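Local coordinates for malonate decarboxylase acyl carrier protein (Pseudomonas fluorescens, PDB 5VIT), which probably serves as the acyl carrier subunit of malonate decarboxylase, carrying acetyl and malonyl groups as thioesters on a dephospho-CoA-derived prosthetic group, at residues 2-8 with 39-45; 9-14 with 67-71; 16-20 with 91-96; 26-30 with 84-89; 29-35 with 70-76. All coordinates share one frame; numbering follows the deposited sequence.

From the N terminus, contact 1 closes the first loop by pairing strand 2-9 with strand 39-46. Contact 2 begins where strand 2-9 ends, tying the following loop to the segment entering strand 71-78; it crosses contact 1, and so do contacts 3, 4 and 5. Contact 3 sets strand 18-21 against the end of helix 82-96, a span that encloses contacts 4 and 5; contact 2 crosses contacts 3 and 4. Contacts 4 and 5 both start on strand 27-34, which meets the same helix in one and strand 71-78 in the other. Contact 5 shares Ala-70 and Leu-71 with contact 2. Together the five join sheet, C-terminal helix and connecting loops.

Contact 1: residues 2-8 with 39-45; sequences ETLSFEF and KLSIQVQ
Residues 2-8 and 39-45 run antiparallel (165° between strand directions, axes 4.7 Å apart), with Leu-4/Val-44, Phe-6/Ile-42 and Phe-8/Leu-40 as hydrogen-bonded pairs. Each gives two backbone bonds; in the middle pair Phe-6 N reaches Ile-42 O at 2.7 Å. The non-hydrogen-bonded pairs carry the polar face. There the hydroxyl of Ser-5 donates to Gln-43 OE1 (2.9 Å), standing above the amide plane rather than on a lone pair. A bend in the Gln-43 chain (chi2 95°) turns the amide back over strand 2-9, and its NE2 comes to 3.3 Å from the Thr-3 methyl CG2. Thr-3 OG1 accepts a weak bond from Gln-45 NE2, the two side chains lying alongside each other. At the other end Glu-7 lies across the aliphatic part of Lys-39: OE1 is 3.1 Å from CD of Lys-39, while its salt bridge to NZ is long at 3.9 Å. On the apolar face Phe-6 CE1 touches Val-44 CG2 (3.9 Å) and Phe-8 CD1 touches Ile-42 CD1 (4.1 Å). This face lies under helix 52-62 and the loop that follows it: Phe-59 meets the Phe-6 ring edge-to-face and Phe-63 does the same with Phe-8, while strand 71-78 bonds to the backbone of Ser-41 and Gln-43.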
# COMPACT_ATOMS: atom_id res chain seq x y z
N GLU B 2 10.95 -32.10 -2.47
CA GLU B 2 11.63 -32.01 -3.75
C GLU B 2 12.73 -30.97 -3.77
O GLU B 2 12.86 -30.15 -2.86
CB GLU B 2 10.64 -31.76 -4.89
CG GLU B 2 9.46 -30.87 -4.60
CD GLU B 2 8.35 -31.04 -5.64
OE1 GLU B 2 7.73 -32.13 -5.69
OE2 GLU B 2 8.10 -30.10 -6.42
N THR B 3 13.56 -31.07 -4.81
CA THR B 3 14.66 -30.16 -5.00
C THR B 3 14.41 -29.45 -6.32
O THR B 3 14.12 -30.09 -7.34
CB THR B 3 16.02 -30.88 -5.00
OG1 THR B 3 16.18 -31.56 -3.76
CG2 THR B 3 17.16 -29.89 -5.17
N LEU B 4 14.51 -28.13 -6.28
CA LEU B 4 14.14 -27.29 -7.40
C LEU B 4 15.27 -26.33 -7.66
O LEU B 4 15.98 -25.93 -6.74
CB LEU B 4 12.84 -26.53 -7.10
CG LEU B 4 11.63 -27.35 -6.63
CD1 LEU B 4 10.57 -26.43 -6.05
CD2 LEU B 4 11.06 -28.13 -7.79
N SER B 5 15.43 -25.95 -8.92
CA SER B 5 16.47 -25.02 -9.32
C SER B 5 15.88 -23.88 -10.09
O SER B 5 14.99 -24.09 -10.91
CB SER B 5 17.54 -25.73 -10.16
OG SER B 5 18.09 -26.80 -9.41
N PHE B 6 16.36 -22.68 -9.84
CA PHE B 6 15.86 -21.51 -10.54
C PHE B 6 17.03 -20.67 -10.97
O PHE B 6 18.10 -20.73 -10.36
CB PHE B 6 14.92 -20.68 -9.65
CG PHE B 6 13.75 -21.46 -9.11
CD1 PHE B 6 13.90 -22.26 -7.99
CD2 PHE B 6 12.52 -21.39 -9.73
CE1 PHE B 6 12.84 -22.99 -7.51
CE2 PHE B 6 11.45 -22.11 -9.24
CZ PHE B 6 11.61 -22.91 -8.12
N GLU B 7 16.84 -19.88 -12.01
CA GLU B 7 17.88 -19.00 -12.47
C GLU B 7 17.29 -17.70 -13.01
O GLU B 7 16.24 -17.68 -13.65
CB GLU B 7 18.74 -19.70 -13.52
CG GLU B 7 19.89 -18.86 -14.03
CD GLU B 7 20.82 -19.64 -14.92
OE1 GLU B 7 21.35 -19.05 -15.88
OE2 GLU B 7 21.03 -20.85 -14.64
N PHE B 8 17.96 -16.60 -12.71
CA PHE B 8 17.44 -15.30 -13.05
C PHE B 8 18.56 -14.42 -13.51
O PHE B 8 19.70 -14.62 -13.11
CB PHE B 8 16.71 -14.67 -11.85
CG PHE B 8 15.46 -15.40 -11.48
CD1 PHE B 8 15.47 -16.35 -10.48
CD2 PHE B 8 14.28 -15.16 -12.17
CE1 PHE B 8 14.33 -17.04 -10.16
CE2 PHE B 8 13.13 -15.84 -11.85
CZ PHE B 8 13.16 -16.79 -10.85
N LYS B 39 24.09 -13.53 -13.45
CA LYS B 39 23.29 -14.71 -13.12
C LYS B 39 23.01 -14.90 -11.62
O LYS B 39 23.89 -14.74 -10.77
CB LYS B 39 23.99 -15.95 -13.67
CG LYS B 39 23.09 -17.13 -13.84
CD LYS B 39 23.88 -18.38 -14.22
CE LYS B 39 24.57 -18.21 -15.55
NZ LYS B 39 25.20 -19.49 -15.97
N LEU B 40 21.77 -15.23 -11.30
CA LEU B 40 21.38 -15.57 -9.94
C LEU B 40 20.87 -16.99 -9.93
O LEU B 40 19.84 -17.28 -10.55
CB LEU B 40 20.30 -14.62 -9.43
CG LEU B 40 19.70 -14.94 -8.06
CD1 LEU B 40 20.62 -14.50 -6.94
CD2 LEU B 40 18.36 -14.26 -7.93
N SER B 41 21.59 -17.88 -9.25
CA SER B 41 21.23 -19.29 -9.20
C SER B 41 20.62 -19.64 -7.85
O SER B 41 21.23 -19.40 -6.82
CB SER B 41 22.46 -20.19 -9.45
OG SER B 41 22.88 -20.11 -10.80
N ILE B 42 19.43 -20.22 -7.88
CA ILE B 42 18.72 -20.55 -6.64
C ILE B 42 18.38 -22.03 -6.60
O ILE B 42 17.78 -22.58 -7.54
CB ILE B 42 17.42 -19.74 -6.49
CG1 ILE B 42 17.72 -18.23 -6.50
CG2 ILE B 42 16.69 -20.16 -5.21
CD1 ILE B 42 16.48 -17.36 -6.66
N GLN B 43 18.78 -22.67 -5.51
CA GLN B 43 18.42 -24.05 -5.23
C GLN B 43 17.44 -24.06 -4.06
O GLN B 43 17.70 -23.44 -3.03
CB GLN B 43 19.66 -24.85 -4.89
CG GLN B 43 19.44 -26.32 -4.79
CD GLN B 43 19.75 -27.03 -6.08
OE1 GLN B 43 19.87 -26.39 -7.15
NE2 GLN B 43 19.93 -28.34 -6.00
N VAL B 44 16.32 -24.76 -4.23
CA VAL B 44 15.33 -24.88 -3.16
C VAL B 44 15.11 -26.34 -2.81
O VAL B 44 14.84 -27.16 -3.68
CB VAL B 44 13.95 -24.26 -3.53
CG1 VAL B 44 12.92 -24.53 -2.43
CG2 VAL B 44 14.05 -22.77 -3.80
N GLN B 45 15.23 -26.65 -1.52
CA GLN B 45 14.81 -27.94 -1.01
C GLN B 45 13.64 -27.67 -0.08
O GLN B 45 13.77 -26.89 0.87
CB GLN B 45 15.94 -28.64 -0.29
CG GLN B 45 16.28 -29.97 -0.87
CD GLN B 45 17.62 -30.48 -0.38
OE1 GLN B 45 18.31 -29.83 0.40
NE2 GLN B 45 18.00 -31.67 -0.85

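Contact 2: residues 9-14 with 67-71; sequences PAGQPG and TPPAL
Residues 9-14, the loop that leaves the outermost strand 2-9 of this chain's sheet, pack on residues 67-71, the loop leading into central strand 71-78. The contact thus joins two loops at one end of the alpha/beta fold's sheet, mostly through backbone atoms. Three hydrogen bonds fasten it. Gly-11 N donates to Pro-68 O at 3.0 Å, nearly along the C=O axis and with a fairly straight N-H (162°). Ala-70 is gripped from both its backbone sides: its N donates to Gln-12 O (2.9 Å), approaching from well above that carbonyl plane, and its O accepts from Gly-14 N (3.1 Å). The resulting link of Pro-13 with Ala-70 is a single bridge and does not extend into paired strands, consistent with Pro-13, Pro-68 and Pro-69, which have no N-H to offer. Small side chains fill the seam. The Ala-10 methyl CB faces Pro-68 O at 3.5 Å and also touches the Ala-70 backbone, while Ala-70 CB points back at Gly-11 O (3.4 Å). Thr-67 presents its methyl to the loop because CG2 lies anti to the backbone N (chi1 -47° for OG1); its hydroxyl OG1 is hydrogen-bonded to the backbone of another protein chain. Outside the seam, Leu-40 packs on Ala-10, Pro-68 and Leu-71, and Phe-93 of helix 82-96 covers Pro-68 and Leu-71. Where residues 9-14 end, the Leu-71 methyl CD2 rests 3.8 Å from Gly-14 CA.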
# COMPACT_ATOMS: atom_id res chain seq x y z
N PRO B 9 18.22 -13.43 -14.36
CA PRO B 9 19.20 -12.42 -14.77
C PRO B 9 19.61 -11.58 -13.57
O PRO B 9 18.74 -11.15 -12.81
CB PRO B 9 18.44 -11.59 -15.81
CG PRO B 9 16.99 -11.80 -15.47
CD PRO B 9 16.91 -13.22 -14.99
N ALA B 10 20.90 -11.35 -13.41
CA ALA B 10 21.39 -10.56 -12.29
C ALA B 10 22.52 -9.63 -12.72
O ALA B 10 22.93 -9.64 -13.87
CB ALA B 10 21.85 -11.47 -11.16
N GLY B 11 23.00 -8.81 -11.80
CA GLY B 11 24.05 -7.86 -12.10
C GLY B 11 25.40 -8.40 -11.70
O GLY B 11 25.74 -9.55 -12.00
N GLN B 12 26.17 -7.57 -11.00
CA GLN B 12 27.51 -7.92 -10.56
C GLN B 12 27.43 -8.80 -9.32
O GLN B 12 26.45 -8.73 -8.57
CB GLN B 12 28.33 -6.64 -10.30
CG GLN B 12 29.61 -6.51 -11.11
CD GLN B 12 29.46 -6.89 -12.58
OE1 GLN B 12 29.66 -8.05 -12.96
NE2 GLN B 12 29.14 -5.92 -13.42
N PRO B 13 28.44 -9.64 -9.08
CA PRO B 13 28.35 -10.47 -7.87
C PRO B 13 28.22 -9.65 -6.59
O PRO B 13 28.95 -8.67 -6.40
CB PRO B 13 29.67 -11.25 -7.87
CG PRO B 13 30.53 -10.60 -8.92
CD PRO B 13 29.60 -10.01 -9.91
N GLY B 14 27.28 -10.05 -5.73
CA GLY B 14 27.21 -9.50 -4.39
C GLY B 14 28.55 -9.84 -3.76
O GLY B 14 29.28 -10.69 -4.30
N THR B 67 17.16 -5.69 -10.87
CA THR B 67 18.25 -6.63 -11.03
C THR B 67 18.97 -6.82 -9.68
O THR B 67 19.63 -5.91 -9.19
CB THR B 67 19.26 -6.14 -12.11
OG1 THR B 67 18.54 -5.72 -13.29
CG2 THR B 67 20.20 -7.24 -12.50
N PRO B 68 18.81 -8.01 -9.09
CA PRO B 68 19.50 -8.32 -7.83
C PRO B 68 21.00 -8.51 -8.08
O PRO B 68 21.42 -8.60 -9.24
CB PRO B 68 18.84 -9.62 -7.39
CG PRO B 68 18.49 -10.30 -8.67
CD PRO B 68 18.10 -9.19 -9.62
N PRO B 69 21.80 -8.54 -7.02
CA PRO B 69 23.20 -8.92 -7.20
C PRO B 69 23.30 -10.37 -7.65
O PRO B 69 22.40 -11.17 -7.35
CB PRO B 69 23.80 -8.71 -5.80
CG PRO B 69 22.63 -8.83 -4.87
CD PRO B 69 21.50 -8.19 -5.62
N ALA B 70 24.35 -10.70 -8.38
CA ALA B 70 24.58 -12.08 -8.78
C ALA B 70 24.98 -12.87 -7.54
O ALA B 70 26.02 -12.60 -6.93
CB ALA B 70 25.64 -12.18 -9.87
N LEU B 71 24.14 -13.82 -7.16
CA LEU B 71 24.36 -14.57 -5.93
C LEU B 71 24.14 -16.04 -6.17
O LEU B 71 23.54 -16.45 -7.17
CB LEU B 71 23.42 -14.09 -4.82
CG LEU B 71 23.55 -12.66 -4.29
CD1 LEU B 71 22.46 -12.38 -3.30
CD2 LEU B 71 24.91 -12.46 -3.64

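Contact 3: residues 16-20 with 91-96; sequences GRALV and QGFEEI
The carboxamide of Gln-91 and the carboxylate of Glu-95 are the flat groups here, and Val-20 lies between them, one methyl to each. Its CG1 touches Gln-91 OE1 at 3.2 Å, the two side chains crossing at about a right angle; its CG2 meets Glu-95 OE2 at 3.6 Å and the CA of Gly-92 at 3.8 Å. With Val-20 CG1 anti to the backbone N (chi1 168°), the two methyls spread toward Gln-91 and Glu-95, one helical turn apart. The other oxygen of the same carboxylate, Glu-95 OE1, lies near the Ala-18 methyl and is linked to the strand through a water: Leu-19 N donates to the water (2.8 Å), which in turn donates to Glu-95 OE1 (3.0 Å). Strand 18-21 is an outer strand of the sheet within this chain, and helix 82-96 runs back along it nearly antiparallel (153°, axes 7.9 Å apart), as one layer of a two-layer alpha/beta sandwich on the other. Toward the chain's end Ile-96 takes over. Its chi1 of -128° is away from the staggered values, and CD1 presses on the strand backbone at Ala-18 N (3.3 Å) and on the Ala-18 methyl CB (3.5 Å). Ile-96 also packs on Leu-32 and Leu-71, while Glu-94 turns to MdcA, where it makes a weak hydrogen bond with Thr-522 of that chain.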
# COMPACT_ATOMS: atom_id res chain seq x y z
N GLY B 16 29.28 -9.84 0.00
CA GLY B 16 29.26 -10.47 1.31
C GLY B 16 28.64 -11.86 1.25
O GLY B 16 28.32 -12.35 0.16
N ARG B 17 28.50 -12.49 2.41
CA ARG B 17 27.74 -13.73 2.53
C ARG B 17 26.70 -13.55 3.64
O ARG B 17 26.87 -12.71 4.52
CB ARG B 17 28.65 -14.90 2.89
CG ARG B 17 29.05 -14.78 4.32
CD ARG B 17 29.81 -15.92 4.88
NE ARG B 17 30.64 -16.62 3.93
CZ ARG B 17 31.41 -17.64 4.30
NH1 ARG B 17 31.44 -18.00 5.58
NH2 ARG B 17 32.16 -18.27 3.42
N ALA B 18 25.61 -14.33 3.60
CA ALA B 18 24.66 -14.27 4.70
C ALA B 18 23.89 -15.57 4.90
O ALA B 18 23.61 -16.31 3.97
CB ALA B 18 23.66 -13.11 4.50
N LEU B 19 23.56 -15.83 6.15
CA LEU B 19 22.67 -16.93 6.48
C LEU B 19 21.50 -16.39 7.30
O LEU B 19 21.70 -15.74 8.32
CB LEU B 19 23.39 -18.01 7.27
CG LEU B 19 22.34 -18.91 7.94
CD1 LEU B 19 22.05 -20.18 7.14
CD2 LEU B 19 22.70 -19.20 9.37
N VAL B 20 20.28 -16.67 6.86
CA VAL B 20 19.11 -16.20 7.60
C VAL B 20 18.18 -17.38 7.83
O VAL B 20 18.07 -18.26 6.99
CB VAL B 20 18.37 -15.07 6.84
CG1 VAL B 20 17.02 -14.80 7.45
CG2 VAL B 20 19.19 -13.80 6.89
N GLN B 91 15.27 -10.24 4.10
CA GLN B 91 16.26 -10.17 5.19
C GLN B 91 17.67 -10.59 4.74
O GLN B 91 18.68 -9.96 5.11
CB GLN B 91 15.84 -11.06 6.36
CG GLN B 91 14.53 -10.67 7.05
CD GLN B 91 14.16 -11.63 8.18
OE1 GLN B 91 14.74 -12.72 8.33
NE2 GLN B 91 13.16 -11.24 8.99
N GLY B 92 17.73 -11.68 3.98
CA GLY B 92 18.99 -12.16 3.43
C GLY B 92 19.65 -11.16 2.50
O GLY B 92 20.83 -10.85 2.66
N PHE B 93 18.89 -10.64 1.53
CA PHE B 93 19.41 -9.66 0.58
C PHE B 93 19.87 -8.39 1.27
O PHE B 93 20.84 -7.77 0.85
CB PHE B 93 18.36 -9.31 -0.49
CG PHE B 93 18.32 -10.29 -1.64
CD1 PHE B 93 17.36 -11.30 -1.68
CD2 PHE B 93 19.24 -10.20 -2.68
CE1 PHE B 93 17.31 -12.20 -2.74
CE2 PHE B 93 19.20 -11.10 -3.73
CZ PHE B 93 18.24 -12.10 -3.77
N GLU B 94 19.16 -8.02 2.34
CA GLU B 94 19.52 -6.87 3.17
C GLU B 94 20.92 -6.99 3.79
O GLU B 94 21.71 -6.05 3.73
CB GLU B 94 18.50 -6.68 4.29
CG GLU B 94 18.14 -5.23 4.56
CD GLU B 94 17.01 -4.74 3.66
OE1 GLU B 94 16.57 -5.52 2.78
OE2 GLU B 94 16.55 -3.59 3.83
N GLU B 95 21.19 -8.13 4.43
CA GLU B 95 22.50 -8.38 5.05
C GLU B 95 23.66 -8.41 4.04
O GLU B 95 24.73 -7.86 4.31
CB GLU B 95 22.49 -9.70 5.82
CG GLU B 95 21.72 -9.66 7.11
CD GLU B 95 21.95 -10.90 7.96
OE1 GLU B 95 23.06 -11.47 7.90
OE2 GLU B 95 21.02 -11.30 8.69
N ILE B 96 23.43 -9.04 2.90
CA ILE B 96 24.43 -9.18 1.84
C ILE B 96 24.96 -7.82 1.35
O ILE B 96 26.11 -7.72 0.91
CB ILE B 96 23.85 -9.99 0.64
CG1 ILE B 96 24.78 -11.14 0.27
CG2 ILE B 96 23.61 -9.11 -0.57
CD1 ILE B 96 24.72 -12.27 1.22
O HOH W 1 24.64 -14.07 8.07

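Contact 4: residues 26-30 with 84-89; sequences GDLEV and VVRLRL
Leu-28 and Arg-88 have the most surface buried where strand 27-34 packs under helix 82-96 in the alpha/beta sandwich, the two running 26° from parallel with axes 8.7 Å apart. The two side chains lie alongside each other, pointing opposite ways, with Leu-28 CD2 3.4 Å from the methylene CD of Arg-88. Leu-28 CG sits between the backbone N and the carbonyl carbon (chi1 73°), and its methyls divide: CD2 also meets Val-84 CG1, CD1 meets Val-85 CG1 at 4.1 Å. The side chains of Val-30 and Leu-89 cross at about a right angle, CG1 touching CD2. Arg-88 reaches Asp-27, whose OD2 lies well out of the guanidinium plane, over one face, so the salt bridge rests on charge and no N-H points at the oxygen; the planes are 66° apart. With an alanine in place of Arg-88, the Asp-27 carboxylate would probably lose its positive mate and a gap would open beside Leu-28 CD2. Gly-26 follows Ser-25, the predicted prosthetic-group site, unmodified here; nearby, Val-84 touches Val-236 of MdcA. Asp-27 OD2 makes its salt bridge to Arg-88 NH1 at 2.8 Å and accepts a hydrogen bond from Leu-28 N at 2.7 Å.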
# COMPACT_ATOMS: atom_id res chain seq x y z
N GLY B 26 7.47 -24.83 9.36
CA GLY B 26 6.83 -23.57 9.04
C GLY B 26 7.83 -22.45 8.83
O GLY B 26 7.48 -21.27 8.81
N ASP B 27 9.09 -22.83 8.65
CA ASP B 27 10.17 -21.86 8.48
C ASP B 27 11.18 -22.36 7.44
O ASP B 27 11.05 -23.48 6.95
CB ASP B 27 10.86 -21.59 9.84
CG ASP B 27 11.60 -20.26 9.87
OD1 ASP B 27 12.18 -19.93 10.93
OD2 ASP B 27 11.62 -19.56 8.84
N LEU B 28 12.17 -21.53 7.13
CA LEU B 28 13.22 -21.91 6.18
C LEU B 28 14.52 -21.21 6.55
O LEU B 28 14.50 -20.18 7.22
CB LEU B 28 12.83 -21.53 4.75
CG LEU B 28 12.88 -20.03 4.41
CD1 LEU B 28 12.85 -19.83 2.90
CD2 LEU B 28 11.70 -19.23 5.08
N GLU B 29 15.65 -21.76 6.11
CA GLU B 29 16.90 -21.01 6.15
C GLU B 29 17.31 -20.64 4.74
O GLU B 29 16.95 -21.33 3.79
CB GLU B 29 18.02 -21.80 6.83
CG GLU B 29 18.55 -22.97 5.99
CD GLU B 29 19.64 -23.78 6.70
OE1 GLU B 29 20.11 -24.78 6.12
OE2 GLU B 29 20.03 -23.40 7.84
N VAL B 30 18.05 -19.55 4.59
CA VAL B 30 18.51 -19.13 3.29
C VAL B 30 20.00 -18.81 3.37
O VAL B 30 20.43 -18.00 4.20
CB VAL B 30 17.71 -17.91 2.75
CG1 VAL B 30 18.25 -17.46 1.41
CG2 VAL B 30 16.22 -18.25 2.61
N VAL B 84 6.25 -15.73 4.78
CA VAL B 84 7.48 -15.93 5.55
C VAL B 84 8.69 -16.05 4.62
O VAL B 84 9.73 -15.44 4.88
CB VAL B 84 7.39 -17.18 6.46
CG1 VAL B 84 8.76 -17.51 7.09
CG2 VAL B 84 6.32 -16.98 7.54
N VAL B 85 8.54 -16.82 3.54
CA VAL B 85 9.62 -16.99 2.56
C VAL B 85 10.08 -15.63 2.00
O VAL B 85 11.27 -15.31 2.03
CB VAL B 85 9.18 -17.89 1.37
CG1 VAL B 85 10.28 -17.93 0.33
CG2 VAL B 85 8.83 -19.30 1.84
N ARG B 86 9.14 -14.83 1.51
CA ARG B 86 9.47 -13.51 0.98
C ARG B 86 10.22 -12.65 2.00
O ARG B 86 11.26 -12.06 1.68
CB ARG B 86 8.21 -12.78 0.52
CG ARG B 86 8.53 -11.36 0.11
CD ARG B 86 7.36 -10.61 -0.50
NE ARG B 86 7.77 -9.24 -0.73
CZ ARG B 86 6.96 -8.25 -1.10
NH1 ARG B 86 5.66 -8.47 -1.26
NH2 ARG B 86 7.46 -7.04 -1.29
N LEU B 87 9.71 -12.59 3.23
CA LEU B 87 10.31 -11.78 4.28
C LEU B 87 11.77 -12.18 4.58
O LEU B 87 12.64 -11.32 4.70
CB LEU B 87 9.47 -11.87 5.56
CG LEU B 87 9.73 -10.81 6.62
CD1 LEU B 87 9.53 -9.40 6.04
CD2 LEU B 87 8.80 -11.04 7.81
N ARG B 88 12.02 -13.48 4.68
CA ARG B 88 13.38 -13.97 4.90
C ARG B 88 14.34 -13.72 3.76
O ARG B 88 15.51 -13.42 3.99
CB ARG B 88 13.34 -15.46 5.18
CG ARG B 88 12.93 -15.70 6.58
CD ARG B 88 13.45 -17.00 7.04
NE ARG B 88 13.93 -16.92 8.40
CZ ARG B 88 13.16 -16.84 9.47
NH1 ARG B 88 11.84 -16.78 9.33
NH2 ARG B 88 13.72 -16.81 10.68
N LEU B 89 13.85 -13.86 2.53
CA LEU B 89 14.66 -13.59 1.36
C LEU B 89 15.06 -12.13 1.37
O LEU B 89 16.20 -11.80 1.02
CB LEU B 89 13.91 -13.96 0.09
CG LEU B 89 14.04 -15.43 -0.32
CD1 LEU B 89 12.97 -15.83 -1.31
CD2 LEU B 89 15.42 -15.61 -0.92

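Contact 5: residues 29-35 with 70-76; sequences EVLLEPG and ALLIDIH
Val-30 and Leu-32 of strand 27-34 pack against Ile-73 and Ile-75 of strand 71-78 on the buried face, which lies under helix 82-96. Val-30 CG1 meets Ile-73 CG2 at 3.8 Å, and Leu-32 CD2 lies alongside Ile-73 CD1 at the same distance, 3.8 Å. Packing is also close at the strand end, where Gly-35 N bonds to Ala-70 O and its CA lies 3.4 Å from Leu-72 CD1. The opposite face is looser: Glu-33 and Leu-72 are exposed, and Leu-72 comes close chiefly through that CD1 at Gly-35. Its firm point is the hydrogen bond from His-76 ND1 to Glu-29 OE1 (2.6 Å), which uses the anti lone pair of the carboxylate. Glu-29 stands beside the ring because CG is placed between its N and carbonyl carbon (chi1 72°) and the chain then runs extended. A leucine at Glu-29 would probably leave His-76 ND1 without its acceptor and the imidazole freer to turn. The strands run antiparallel (161°), one of the antiparallel pairings of a mixed sheet whose strand 71-78 also pairs in parallel with 39-46, after a beta-alpha-beta crossover through helix 52-62.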
# COMPACT_ATOMS: atom_id res chain seq x y z
N GLU B 29 15.65 -21.76 6.11
CA GLU B 29 16.90 -21.01 6.15
C GLU B 29 17.31 -20.64 4.74
O GLU B 29 16.95 -21.33 3.79
CB GLU B 29 18.02 -21.80 6.83
CG GLU B 29 18.55 -22.97 5.99
CD GLU B 29 19.64 -23.78 6.70
OE1 GLU B 29 20.11 -24.78 6.12
OE2 GLU B 29 20.03 -23.40 7.84
N VAL B 30 18.05 -19.55 4.59
CA VAL B 30 18.51 -19.13 3.29
C VAL B 30 20.00 -18.81 3.37
O VAL B 30 20.43 -18.00 4.20
CB VAL B 30 17.71 -17.91 2.75
CG1 VAL B 30 18.25 -17.46 1.41
CG2 VAL B 30 16.22 -18.25 2.61
N LEU B 31 20.80 -19.47 2.53
CA LEU B 31 22.22 -19.18 2.42
C LEU B 31 22.41 -18.28 1.21
O LEU B 31 21.88 -18.57 0.14
CB LEU B 31 23.05 -20.46 2.24
CG LEU B 31 23.28 -21.53 3.31
CD1 LEU B 31 24.32 -21.07 4.31
CD2 LEU B 31 22.00 -21.98 4.01
N LEU B 32 23.15 -17.19 1.36
CA LEU B 32 23.39 -16.30 0.23
C LEU B 32 24.89 -16.02 0.11
O LEU B 32 25.50 -15.50 1.04
CB LEU B 32 22.61 -14.98 0.38
CG LEU B 32 21.11 -15.09 0.64
CD1 LEU B 32 20.78 -15.07 2.15
CD2 LEU B 32 20.38 -13.98 -0.09
N GLU B 33 25.46 -16.37 -1.05
CA GLU B 33 26.89 -16.23 -1.32
C GLU B 33 27.14 -15.58 -2.68
O GLU B 33 26.29 -15.68 -3.58
CB GLU B 33 27.60 -17.59 -1.27
CG GLU B 33 27.42 -18.40 0.01
CD GLU B 33 28.03 -19.81 -0.09
OE1 GLU B 33 29.27 -19.92 -0.07
OE2 GLU B 33 27.27 -20.80 -0.20
N PRO B 34 28.30 -14.93 -2.86
CA PRO B 34 28.53 -14.28 -4.16
C PRO B 34 28.44 -15.26 -5.32
O PRO B 34 28.87 -16.40 -5.20
CB PRO B 34 29.95 -13.71 -4.02
CG PRO B 34 30.52 -14.28 -2.77
CD PRO B 34 29.37 -14.65 -1.89
N GLY B 35 27.83 -14.82 -6.42
CA GLY B 35 27.64 -15.67 -7.58
C GLY B 35 28.42 -15.28 -8.83
O GLY B 35 29.39 -14.52 -8.75
N ALA B 70 24.35 -10.70 -8.38
CA ALA B 70 24.58 -12.08 -8.78
C ALA B 70 24.98 -12.87 -7.54
O ALA B 70 26.02 -12.60 -6.93
CB ALA B 70 25.64 -12.18 -9.87
N LEU B 71 24.14 -13.82 -7.16
CA LEU B 71 24.36 -14.57 -5.93
C LEU B 71 24.14 -16.04 -6.17
O LEU B 71 23.54 -16.45 -7.17
CB LEU B 71 23.42 -14.09 -4.82
CG LEU B 71 23.55 -12.66 -4.29
CD1 LEU B 71 22.46 -12.38 -3.30
CD2 LEU B 71 24.91 -12.46 -3.64
N LEU B 72 24.65 -16.84 -5.23
CA LEU B 72 24.32 -18.25 -5.12
C LEU B 72 23.42 -18.37 -3.92
O LEU B 72 23.80 -18.00 -2.81
CB LEU B 72 25.58 -19.11 -4.95
CG LEU B 72 26.29 -19.68 -6.17
CD1 LEU B 72 26.23 -18.74 -7.34
CD2 LEU B 72 27.74 -20.00 -5.85
N ILE B 73 22.19 -18.84 -4.13
CA ILE B 73 21.24 -18.89 -3.03
C ILE B 73 20.82 -20.32 -2.83
O ILE B 73 20.37 -20.99 -3.76
CB ILE B 73 20.01 -18.00 -3.28
CG1 ILE B 73 20.40 -16.52 -3.24
CG2 ILE B 73 18.94 -18.26 -2.22
CD1 ILE B 73 19.22 -15.57 -3.35
N ASP B 74 20.99 -20.78 -1.60
CA ASP B 74 20.57 -22.11 -1.23
C ASP B 74 19.48 -22.01 -0.15
O ASP B 74 19.67 -21.38 0.90
CB ASP B 74 21.77 -22.92 -0.73
CG ASP B 74 21.59 -24.41 -0.96
OD1 ASP B 74 20.45 -24.86 -1.20
OD2 ASP B 74 22.61 -25.13 -0.87
N ILE B 75 18.34 -22.62 -0.44
CA ILE B 75 17.19 -22.53 0.45
C ILE B 75 16.84 -23.91 0.98
O ILE B 75 16.78 -24.88 0.21
CB ILE B 75 15.98 -21.91 -0.27
CG1 ILE B 75 16.23 -20.43 -0.55
CG2 ILE B 75 14.71 -22.11 0.54
CD1 ILE B 75 15.19 -19.80 -1.42
N HIS B 76 16.61 -24.00 2.29
CA HIS B 76 16.11 -25.22 2.90
C HIS B 76 14.83 -24.87 3.62
O HIS B 76 14.86 -24.23 4.67
CB HIS B 76 17.13 -25.85 3.87
CG HIS B 76 18.45 -26.16 3.23
ND1 HIS B 76 19.65 -25.66 3.70
CD2 HIS B 76 18.76 -26.92 2.15
CE1 HIS B 76 20.64 -26.09 2.94
NE2 HIS B 76 20.13 -26.85 1.99